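Local atomic coordinates of peroxin 22 (Pichia angusta, PDB entry 5NKZ), a protein that probably takes part in peroxisome biogenesis and, through its soluble domain, forms a complex with the ubiquitin-conjugating enzyme Pex4p. Residues Val35-Asp40 / Gly107-Ser112. Numbering follows the deposited sequence.
Sequences VLTQKD and GNLEMS
Thr37 meets Asn108 at about a right angle, with OG1 of Thr37 3.6 Å from CB of Asn108. CG2 of Thr37 lies 4.0 Å from CD1 of Leu109. The first torsion of Thr37 tucks OG1 in beside both main-chain branches, where it accepts from Asp40 N (3.2 Å, N-H...O 171°). This is an ST motif, placed where the central strand 32-36 of a parallel sheet runs out into a turn, facing the loop that follows the neighbouring strand 101-103. OG1 of Thr37 also donates to OD2 of Asp40 at 2.7 Å, arriving from above the carboxylate plane, 60° out of it. At Thr37, an alanine would lack the hydroxyl and the methyl, and is likely to leave the Asp40 N-H without its acceptor, OD2 of Asp40 less firmly held, and a gap beside Leu109. The side chains of Asp40 and Asn108 run in opposing senses, their carboxylate and amide planes 48° apart. Outside the two segments, Asn127 ND2 and Thr105 OG1 hydrogen-bond to OD1 of Asp40, while Leu109 also packs on Phe91 of helix 87-97. On the exposed side, the bent chain of Lys39 brings NZ to 3.7 Å from the backbone O of Asn108.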
ATOM      1  N   VAL C  35       5.756 -10.555 -16.606  1.00 59.80           N
ATOM      2  CA  VAL C  35       4.370 -10.924 -16.886  1.00 67.70           C
ATOM      3  C   VAL C  35       4.351 -12.152 -17.744  1.00 69.16           C
ATOM      4  O   VAL C  35       4.932 -12.178 -18.851  1.00 69.99           O
ATOM      5  CB  VAL C  35       3.423  -9.761 -17.411  1.00 73.59           C
ATOM      6  CG1 VAL C  35       3.962  -8.388 -17.017  1.00 73.53           C
ATOM      7  CG2 VAL C  35       3.135  -9.803 -18.918  1.00 76.56           C
ATOM      8  N   LEU C  36       3.652 -13.151 -17.202  1.00 73.47           N
ATOM      9  CA  LEU C  36       3.538 -14.481 -17.791  1.00 77.06           C
ATOM     10  C   LEU C  36       2.116 -14.740 -18.284  1.00 80.59           C
ATOM     11  O   LEU C  36       1.194 -14.833 -17.491  1.00 81.78           O
ATOM     12  CB  LEU C  36       3.936 -15.561 -16.766  1.00 77.57           C
ATOM     13  CG  LEU C  36       5.331 -15.430 -16.127  1.00 77.07           C
ATOM     14  CD1 LEU C  36       5.537 -16.432 -14.994  1.00 80.95           C
ATOM     15  CD2 LEU C  36       6.408 -15.531 -17.192  1.00 76.48           C
ATOM     16  N   THR C  37       1.956 -14.818 -19.598  1.00 85.87           N
ATOM     17  CA  THR C  37       0.848 -15.547 -20.214  1.00 90.44           C
ATOM     18  C   THR C  37       1.137 -17.054 -20.180  1.00 89.64           C
ATOM     19  O   THR C  37       2.258 -17.461 -19.981  1.00 85.09           O
ATOM     20  CB  THR C  37       0.681 -15.134 -21.694  1.00 95.20           C
ATOM     21  OG1 THR C  37       1.913 -15.359 -22.407  1.00 94.17           O
ATOM     22  CG2 THR C  37       0.321 -13.678 -21.801  1.00 98.74           C
ATOM     23  N   GLN C  38       0.093 -17.859 -20.386  1.00 92.13           N
ATOM     24  CA  GLN C  38       0.197 -19.271 -20.780  1.00 93.54           C
ATOM     25  C   GLN C  38       1.462 -19.624 -21.580  1.00 95.74           C
ATOM     26  O   GLN C  38       2.215 -20.499 -21.181  1.00 98.72           O
ATOM     27  CB  GLN C  38      -1.047 -19.634 -21.602  1.00 96.80           C
ATOM     28  CG  GLN C  38      -2.213 -20.038 -20.741  1.00101.83           C
ATOM     29  CD  GLN C  38      -2.428 -21.542 -20.665  1.00109.14           C
ATOM     30  OE1 GLN C  38      -1.477 -22.338 -20.756  1.00114.61           O
ATOM     31  NE2 GLN C  38      -3.689 -21.944 -20.485  1.00116.01           N
ATOM     32  N   LYS C  39       1.731 -18.889 -22.650  1.00 98.10           N
ATOM     33  CA  LYS C  39       2.824 -19.187 -23.555  1.00102.10           C
ATOM     34  C   LYS C  39       4.119 -18.802 -22.900  1.00 98.77           C
ATOM     35  O   LYS C  39       5.017 -19.604 -22.798  1.00102.67           O
ATOM     36  CB  LYS C  39       2.670 -18.447 -24.883  1.00108.27           C
ATOM     37  CG  LYS C  39       1.480 -18.942 -25.718  1.00114.91           C
ATOM     38  CD  LYS C  39       0.134 -18.318 -25.306  1.00116.69           C
ATOM     39  CE  LYS C  39      -0.842 -18.061 -26.459  1.00120.82           C
ATOM     40  NZ  LYS C  39      -1.467 -16.714 -26.276  1.00123.33           N
ATOM     41  N   ASP C  40       4.212 -17.588 -22.392  1.00117.48           N
ATOM     42  CA  ASP C  40       5.452 -17.142 -21.727  1.00115.80           C
ATOM     43  C   ASP C  40       5.952 -18.089 -20.629  1.00106.09           C
ATOM     44  O   ASP C  40       7.134 -18.170 -20.362  1.00 98.52           O
ATOM     45  CB  ASP C  40       5.235 -15.752 -21.152  1.00122.54           C
ATOM     46  CG  ASP C  40       5.087 -14.693 -22.236  1.00132.23           C
ATOM     47  OD1 ASP C  40       5.935 -14.662 -23.166  1.00133.96           O
ATOM     48  OD2 ASP C  40       4.120 -13.891 -22.156  1.00140.05           O
ATOM     49  N   GLY C 107       2.906  -9.161 -27.831  1.00 95.19           N
ATOM     50  CA  GLY C 107       2.394 -10.060 -28.874  1.00 96.15           C
ATOM     51  C   GLY C 107       1.586 -11.262 -28.406  1.00 95.03           C
ATOM     52  O   GLY C 107       0.841 -11.850 -29.193  1.00 92.49           O
ATOM     53  N   ASN C 108       1.743 -11.649 -27.137  1.00 96.24           N
ATOM     54  CA  ASN C 108       0.967 -12.757 -26.553  1.00 99.15           C
ATOM     55  C   ASN C 108      -0.322 -12.342 -25.865  1.00 99.85           C
ATOM     56  O   ASN C 108      -0.974 -13.185 -25.261  1.00 99.16           O
ATOM     57  CB  ASN C 108       1.823 -13.528 -25.554  1.00100.49           C
ATOM     58  CG  ASN C 108       2.921 -14.320 -26.214  1.00104.42           C
ATOM     59  OD1 ASN C 108       3.908 -14.686 -25.560  1.00112.77           O
ATOM     60  ND2 ASN C 108       2.770 -14.603 -27.506  1.00106.18           N
ATOM     61  N   LEU C 109      -0.678 -11.063 -25.939  1.00 99.40           N
ATOM     62  CA  LEU C 109      -1.978 -10.608 -25.453  1.00 99.56           C
ATOM     63  C   LEU C 109      -3.041 -10.772 -26.549  1.00100.75           C
ATOM     64  O   LEU C 109      -2.696 -10.875 -27.715  1.00101.02           O
ATOM     65  CB  LEU C 109      -1.870  -9.153 -24.948  1.00 99.81           C
ATOM     66  CG  LEU C 109      -1.265  -8.848 -23.549  1.00100.05           C
ATOM     67  CD1 LEU C 109      -0.255  -9.887 -23.072  1.00100.51           C
ATOM     68  CD2 LEU C 109      -0.627  -7.470 -23.477  1.00 97.94           C
ATOM     69  N   GLU C 110      -4.307 -10.835 -26.141  1.00104.62           N
ATOM     70  CA  GLU C 110      -5.461 -10.845 -27.044  1.00108.24           C
ATOM     71  C   GLU C 110      -5.813  -9.423 -27.488  1.00112.34           C
ATOM     72  O   GLU C 110      -6.135  -9.215 -28.638  1.00114.61           O
ATOM     73  CB  GLU C 110      -6.686 -11.564 -26.456  1.00109.87           C
ATOM     74  CG  GLU C 110      -6.334 -12.661 -25.442  1.00111.84           C
ATOM     75  CD  GLU C 110      -7.245 -13.878 -25.413  1.00115.28           C
ATOM     76  OE1 GLU C 110      -8.341 -13.885 -26.031  1.00118.38           O
ATOM     77  OE2 GLU C 110      -6.822 -14.850 -24.745  1.00114.25           O
ATOM     78  N   MET C 111      -5.721  -8.447 -26.588  1.00115.79           N
ATOM     79  CA  MET C 111      -5.709  -7.025 -26.940  1.00121.02           C
ATOM     80  C   MET C 111      -4.554  -6.659 -27.895  1.00119.21           C
ATOM     81  O   MET C 111      -3.470  -7.198 -27.814  1.00112.23           O
ATOM     82  CB  MET C 111      -5.565  -6.236 -25.638  1.00124.04           C
ATOM     83  CG  MET C 111      -5.550  -4.725 -25.701  1.00129.96           C
ATOM     84  SD  MET C 111      -4.908  -4.017 -24.163  1.00134.88           S
ATOM     85  CE  MET C 111      -6.157  -4.452 -22.940  1.00135.91           C
ATOM     86  N   SER C 112      -4.784  -5.714 -28.799  1.00112.50           N
ATOM     87  CA  SER C 112      -3.687  -5.197 -29.620  1.00112.09           C
ATOM     88  C   SER C 112      -3.958  -3.799 -30.110  1.00109.18           C
ATOM     89  O   SER C 112      -5.075  -3.284 -29.981  1.00104.19           O
ATOM     90  CB  SER C 112      -3.327  -6.146 -30.789  1.00117.42           C
ATOM     91  OG  SER C 112      -4.436  -6.753 -31.486  1.00120.59           O
TER